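Local atomic coordinates of iron-binding protein (Staphylococcus epidermidis, PDB entry 4M7O), a protein that probably binds iron, in the manner of the periplasmic solute-binding proteins that capture ligands for transport. Residues 165-170 / 218-223; 223-228 / 248-253. One frame throughout, in Å; residues are numbered along the deposited sequence.

Contact 1: 165-170 / 218-223; sequences MEVSSK and ISTEGK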
loop_
_atom_site.group_PDB
_atom_site.type_symbol
_atom_site.label_atom_id
_atom_site.label_comp_id
_atom_site.label_asym_id
_atom_site.label_seq_id
_atom_site.Cartn_x
_atom_site.Cartn_y
_atom_site.Cartn_z
HETATM N N MSE A 165 0.844 2.689 15.380
HETATM C CA MSE A 165 1.215 3.054 14.018
HETATM C C MSE A 165 1.028 4.554 13.885
HETATM O O MSE A 165 -0.090 5.069 14.005
HETATM C CB MSE A 165 0.315 2.347 13.004
HETATM C CG MSE A 165 0.240 0.840 13.148
HETATM SE SE MSE A 165 1.873 -0.084 12.615
HETATM C CE MSE A 165 2.006 0.568 10.791
ATOM N N GLU A 166 2.119 5.267 13.657
ATOM C CA GLU A 166 2.031 6.706 13.493
ATOM C C GLU A 166 2.011 7.035 12.006
ATOM O O GLU A 166 3.034 6.882 11.322
ATOM C CB GLU A 166 3.230 7.369 14.163
ATOM C CG GLU A 166 3.189 8.882 14.108
ATOM C CD GLU A 166 4.151 9.513 15.086
ATOM O OE1 GLU A 166 4.520 8.848 16.087
ATOM O OE2 GLU A 166 4.530 10.682 14.870
ATOM N N VAL A 167 0.860 7.456 11.480
ATOM C CA VAL A 167 0.766 7.652 10.020
ATOM C C VAL A 167 0.864 9.112 9.592
ATOM O O VAL A 167 0.931 9.418 8.411
ATOM C CB VAL A 167 -0.497 7.024 9.406
ATOM C CG1 VAL A 167 -0.532 5.540 9.702
ATOM C CG2 VAL A 167 -1.762 7.719 9.924
ATOM N N SER A 168 0.866 10.015 10.562
ATOM C CA SER A 168 1.129 11.417 10.278
ATOM C C SER A 168 1.511 12.043 11.601
ATOM O O SER A 168 1.146 11.523 12.663
ATOM C CB SER A 168 -0.107 12.093 9.675
ATOM O OG SER A 168 0.229 13.351 9.113
ATOM N N SER A 169 2.255 13.145 11.571
ATOM C CA SER A 169 2.792 13.664 12.838
ATOM C C SER A 169 2.701 15.173 12.996
ATOM O O SER A 169 2.812 15.692 14.103
ATOM C CB SER A 169 4.243 13.211 13.005
ATOM O OG SER A 169 5.046 13.695 11.944
ATOM N N LYS A 170 2.515 15.892 11.895
ATOM C CA LYS A 170 2.569 17.345 11.980
ATOM C C LYS A 170 1.429 18.013 11.224
ATOM O O LYS A 170 1.181 17.684 10.062
ATOM C CB LYS A 170 3.926 17.853 11.476
ATOM C CG LYS A 170 4.176 19.306 11.806
ATOM C CD LYS A 170 5.468 19.832 11.195
ATOM C CE LYS A 170 5.650 21.315 11.534
ATOM N NZ LYS A 170 6.634 22.009 10.651
ATOM N N ILE A 218 5.792 2.648 15.483
ATOM C CA ILE A 218 6.234 2.560 14.093
ATOM C C ILE A 218 5.667 3.723 13.313
ATOM O O ILE A 218 4.447 3.835 13.171
ATOM C CB ILE A 218 5.763 1.258 13.422
ATOM C CG1 ILE A 218 6.224 0.048 14.236
ATOM C CG2 ILE A 218 6.250 1.187 11.957
ATOM C CD1 ILE A 218 5.950 -1.267 13.581
ATOM N N SER A 219 6.544 4.592 12.815
ATOM C CA SER A 219 6.120 5.669 11.926
ATOM C C SER A 219 6.094 5.194 10.479
ATOM O O SER A 219 7.025 4.533 10.012
ATOM C CB SER A 219 7.069 6.853 12.024
ATOM O OG SER A 219 6.893 7.676 10.883
ATOM N N THR A 220 5.035 5.533 9.754
ATOM C CA THR A 220 4.910 5.054 8.382
ATOM C C THR A 220 5.144 6.152 7.364
ATOM O O THR A 220 4.709 6.043 6.221
ATOM C CB THR A 220 3.536 4.423 8.137
ATOM O OG1 THR A 220 2.514 5.421 8.306
ATOM C CG2 THR A 220 3.311 3.303 9.125
ATOM N N GLU A 221 5.830 7.209 7.778
ATOM C CA GLU A 221 5.975 8.377 6.918
ATOM C C GLU A 221 7.231 8.333 6.071
ATOM O O GLU A 221 7.474 9.241 5.285
ATOM C CB GLU A 221 5.959 9.656 7.745
ATOM C CG GLU A 221 4.618 9.969 8.342
ATOM C CD GLU A 221 4.582 11.344 8.951
ATOM O OE1 GLU A 221 4.935 11.465 10.138
ATOM O OE2 GLU A 221 4.210 12.305 8.242
ATOM N N GLY A 222 8.028 7.282 6.232
ATOM C CA GLY A 222 9.220 7.109 5.413
ATOM C C GLY A 222 10.370 8.005 5.831
ATOM O O GLY A 222 11.222 8.348 5.011
ATOM N N LYS A 223 10.386 8.390 7.104
ATOM C CA LYS A 223 11.464 9.199 7.658
ATOM C C LYS A 223 12.592 8.255 8.021
ATOM O O LYS A 223 12.366 7.063 8.211
ATOM C CB LYS A 223 11.016 9.893 8.948
ATOM C CG LYS A 223 9.692 10.631 8.898
ATOM C CD LYS A 223 9.873 12.044 8.373
ATOM C CE LYS A 223 8.735 12.957 8.819
ATOM N NZ LYS A 223 8.758 14.233 8.054
HETATM O O HOH W 1 1.971 7.600 6.473
#
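Two successive bends, chi2 -71° and chi3 -57°, curl the chain of Met165, a selenomethionine, toward Ile218 and Thr220. SE passes beside Ile218 CB at 4.2 Å, and the terminal CE of Met165 meets Thr220 CG2 crosswise, a tight 3.5 Å apart. Thr220, with chi1 near +63°, holds OG1 between its backbone N and carbonyl carbon. From there Thr220 OG1 lies 3.4 Å from Val167 CG1 and shares a water with Val167 O. The bond from Thr220 OG1 to Glu166 O is weak.

The backbones pair as parallel strands. Glu166 N donates to Ile218 O (2.8 Å), and Glu166 O in turn accepts from Thr220 N at 2.9 Å, in a nearly straight bond. The two bonds bracket Ser219, whose CA lies close to Glu166 O. Where the strands give way to loops, Glu221 reaches across: its CG rests near Val167 O, and Ser169 OG donates at 2.9 Å to the syn lone pair of Glu221 OE1. The Glu166 carboxylate, on the face opposite Met165, is held by a hydrogen bond to Tyr228 OH and a salt bridge to Arg235.

A classic beta bulge sets Val167 and Ser168 together opposite Tyr174 of strand 174-176. Phe182 of helix 181-188 packs on Met165, Val167 and Thr220, while Met231 of helix 225-234 lies against Glu166 and Ser169, so strands 162-168 and 216-219 join between two helices.

Contact 2: 223-228 / 248-253; sequences KSKSDY and RIETVD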
loop_
_atom_site.group_PDB
_atom_site.type_symbol
_atom_site.label_atom_id
_atom_site.label_comp_id
_atom_site.label_asym_id
_atom_site.label_seq_id
_atom_site.Cartn_x
_atom_site.Cartn_y
_atom_site.Cartn_z
ATOM N N LYS A 223 10.386 8.390 7.104
ATOM C CA LYS A 223 11.464 9.199 7.658
ATOM C C LYS A 223 12.592 8.255 8.021
ATOM O O LYS A 223 12.366 7.063 8.211
ATOM C CB LYS A 223 11.016 9.893 8.948
ATOM C CG LYS A 223 9.692 10.631 8.898
ATOM C CD LYS A 223 9.873 12.044 8.373
ATOM C CE LYS A 223 8.735 12.957 8.819
ATOM N NZ LYS A 223 8.758 14.233 8.054
ATOM N N SER A 224 13.802 8.786 8.151
ATOM C CA SER A 224 14.918 7.990 8.633
ATOM C C SER A 224 14.636 7.630 10.079
ATOM O O SER A 224 13.915 8.348 10.765
ATOM C CB SER A 224 16.211 8.792 8.556
ATOM O OG SER A 224 16.182 9.870 9.473
ATOM N N LYS A 225 15.189 6.518 10.540
ATOM C CA LYS A 225 14.946 6.072 11.902
ATOM C C LYS A 225 15.428 7.112 12.896
ATOM O O LYS A 225 14.731 7.417 13.850
ATOM C CB LYS A 225 15.653 4.739 12.153
ATOM C CG LYS A 225 15.310 4.088 13.489
ATOM C CD LYS A 225 16.084 2.776 13.640
ATOM C CE LYS A 225 15.663 1.986 14.875
ATOM N NZ LYS A 225 16.305 0.633 14.882
ATOM N N SER A 226 16.613 7.668 12.666
ATOM C CA SER A 226 17.178 8.655 13.585
ATOM C C SER A 226 16.297 9.898 13.713
ATOM O O SER A 226 16.228 10.504 14.781
ATOM C CB SER A 226 18.583 9.060 13.138
ATOM O OG SER A 226 18.559 9.634 11.839
ATOM N N ASP A 227 15.628 10.275 12.624
ATOM C CA ASP A 227 14.751 11.449 12.623
ATOM C C ASP A 227 13.494 11.233 13.457
ATOM O O ASP A 227 13.070 12.125 14.201
ATOM C CB ASP A 227 14.362 11.844 11.193
ATOM C CG ASP A 227 15.446 12.644 10.490
ATOM O OD1 ASP A 227 16.592 12.677 10.991
ATOM O OD2 ASP A 227 15.152 13.233 9.428
ATOM N N TYR A 228 12.895 10.053 13.329
ATOM C CA TYR A 228 11.706 9.745 14.111
ATOM C C TYR A 228 12.085 9.620 15.577
ATOM O O TYR A 228 11.332 10.050 16.452
ATOM C CB TYR A 228 11.030 8.472 13.607
ATOM C CG TYR A 228 9.748 8.123 14.335
ATOM C CD1 TYR A 228 8.738 9.063 14.504
ATOM C CD2 TYR A 228 9.539 6.849 14.826
ATOM C CE1 TYR A 228 7.561 8.738 15.157
ATOM C CE2 TYR A 228 8.367 6.514 15.485
ATOM C CZ TYR A 228 7.383 7.457 15.650
ATOM O OH TYR A 228 6.218 7.112 16.304
ATOM N N ARG A 248 12.074 0.557 21.125
ATOM C CA ARG A 248 11.382 -0.120 20.041
ATOM C C ARG A 248 10.707 0.965 19.221
ATOM O O ARG A 248 9.478 1.063 19.181
ATOM C CB ARG A 248 10.354 -1.119 20.577
ATOM C CG ARG A 248 10.911 -2.145 21.570
ATOM C CD ARG A 248 11.883 -3.121 20.929
ATOM N NE ARG A 248 11.327 -3.738 19.726
ATOM C CZ ARG A 248 10.449 -4.740 19.723
ATOM N NH1 ARG A 248 10.000 -5.230 18.572
ATOM N NH2 ARG A 248 10.010 -5.252 20.866
ATOM N N ILE A 249 11.542 1.797 18.603
ATOM C CA ILE A 249 11.101 2.918 17.779
ATOM C C ILE A 249 11.576 2.656 16.360
ATOM O O ILE A 249 12.784 2.629 16.111
ATOM C CB ILE A 249 11.733 4.225 18.290
ATOM C CG1 ILE A 249 11.308 4.497 19.729
ATOM C CG2 ILE A 249 11.360 5.411 17.426
ATOM C CD1 ILE A 249 12.019 5.686 20.326
ATOM N N GLU A 250 10.648 2.438 15.428
ATOM C CA GLU A 250 11.029 2.058 14.062
ATOM C C GLU A 250 10.317 2.925 13.032
ATOM O O GLU A 250 9.321 3.579 13.341
ATOM C CB GLU A 250 10.700 0.583 13.792
ATOM C CG GLU A 250 11.124 -0.388 14.891
ATOM C CD GLU A 250 12.616 -0.685 14.888
ATOM O OE1 GLU A 250 13.290 -0.404 13.873
ATOM O OE2 GLU A 250 13.119 -1.208 15.908
ATOM N N THR A 251 10.833 2.931 11.807
ATOM C CA THR A 251 10.182 3.658 10.727
ATOM C C THR A 251 10.019 2.762 9.534
ATOM O O THR A 251 10.840 1.880 9.284
ATOM C CB THR A 251 10.986 4.858 10.264
ATOM O OG1 THR A 251 12.211 4.404 9.679
ATOM C CG2 THR A 251 11.288 5.757 11.432
ATOM N N VAL A 252 8.967 3.014 8.776
ATOM C CA VAL A 252 8.738 2.258 7.559
ATOM C C VAL A 252 8.192 3.240 6.520
ATOM O O VAL A 252 7.689 4.308 6.894
ATOM C CB VAL A 252 7.790 1.087 7.890
ATOM C CG1 VAL A 252 6.313 1.503 7.798
ATOM C CG2 VAL A 252 8.115 -0.105 7.057
ATOM N N ASP A 253 8.349 2.937 5.232
ATOM C CA ASP A 253 7.712 3.743 4.186
ATOM C C ASP A 253 6.344 3.129 3.921
ATOM O O ASP A 253 6.232 2.119 3.207
ATOM C CB ASP A 253 8.544 3.747 2.896
ATOM C CG ASP A 253 7.998 4.719 1.840
ATOM O OD1 ASP A 253 6.758 4.853 1.686
ATOM O OD2 ASP A 253 8.819 5.359 1.149
#
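Thr251 and Lys223 show how one hydroxyl can tie the lead-in of a helix to a neighbouring strand. Thr251 OG1 donates to Lys223 O at 3.0 Å, with a C=O...donor angle of 159°, so that a loop carbonyl just ahead of helix 225-234 gains a partner from strand 249-251. The same threonine turns its methyl to the helix: with CG2 anti to the carbonyl carbon, it lies 3.5 Å from Tyr228 CB.

The first turn of the helix supplies its own acceptors. Ser224 is the N-cap, and its OG accepts from Asp227 N at 3.2 Å, while Ser224 O takes the N-H of Tyr228. One residue on from the cap, Lys225 runs fully extended alongside Glu250. Its NZ stands 3.3 Å from Glu250 OE1, a salt bridge whose hydrogen bond is weak, and the CE of Lys225 comes within 3.2 Å of Ile249 O. The other carboxylate oxygen, OE2, has a long, weak ion pair with Lys277.

The buried Tyr228 ring lies obliquely against the strand. Its CD2 meets Ile249 CG2 at 3.5 Å, and the carbonyl oxygen of Glu250 approaches the same part of the ring. The phenol OH goes on to Glu166, while the backbone of Glu250 is taken up by Leu217 and Ser219 in the adjoining strand.

The chemistry thus combines three kinds of tie. A buried tyrosine and isoleucine give close apolar contact, a single threonine hydroxyl joins the loop to the strand, and an exposed lysine reaches in to a buried glutamate, whose charge it would partly balance together with the more distant Lys277, although the hydrogen bond is weak.

Overall arrangement
From the N terminus the chain completes a five-stranded parallel sheet and two long helices before it reaches strand 162-168. It then spends 47 residues on strands and helices, among them helix 181-188, before contact 1 closes that loop at strand 216-219. Contact 2 opens almost at once: Lys223 belongs to both, and 19 residues, including the rest of helix 225-234, separate its segments before strand 249-251 comes back beside 216-219. The two loops therefore follow in series, neither nested nor crossed. The second is a beta-alpha-beta crossover between neighbouring parallel strands. Strand 216-219 is the common element, flanked by 162-168 and 249-251, in one mixed sheet backed by helix 225-234.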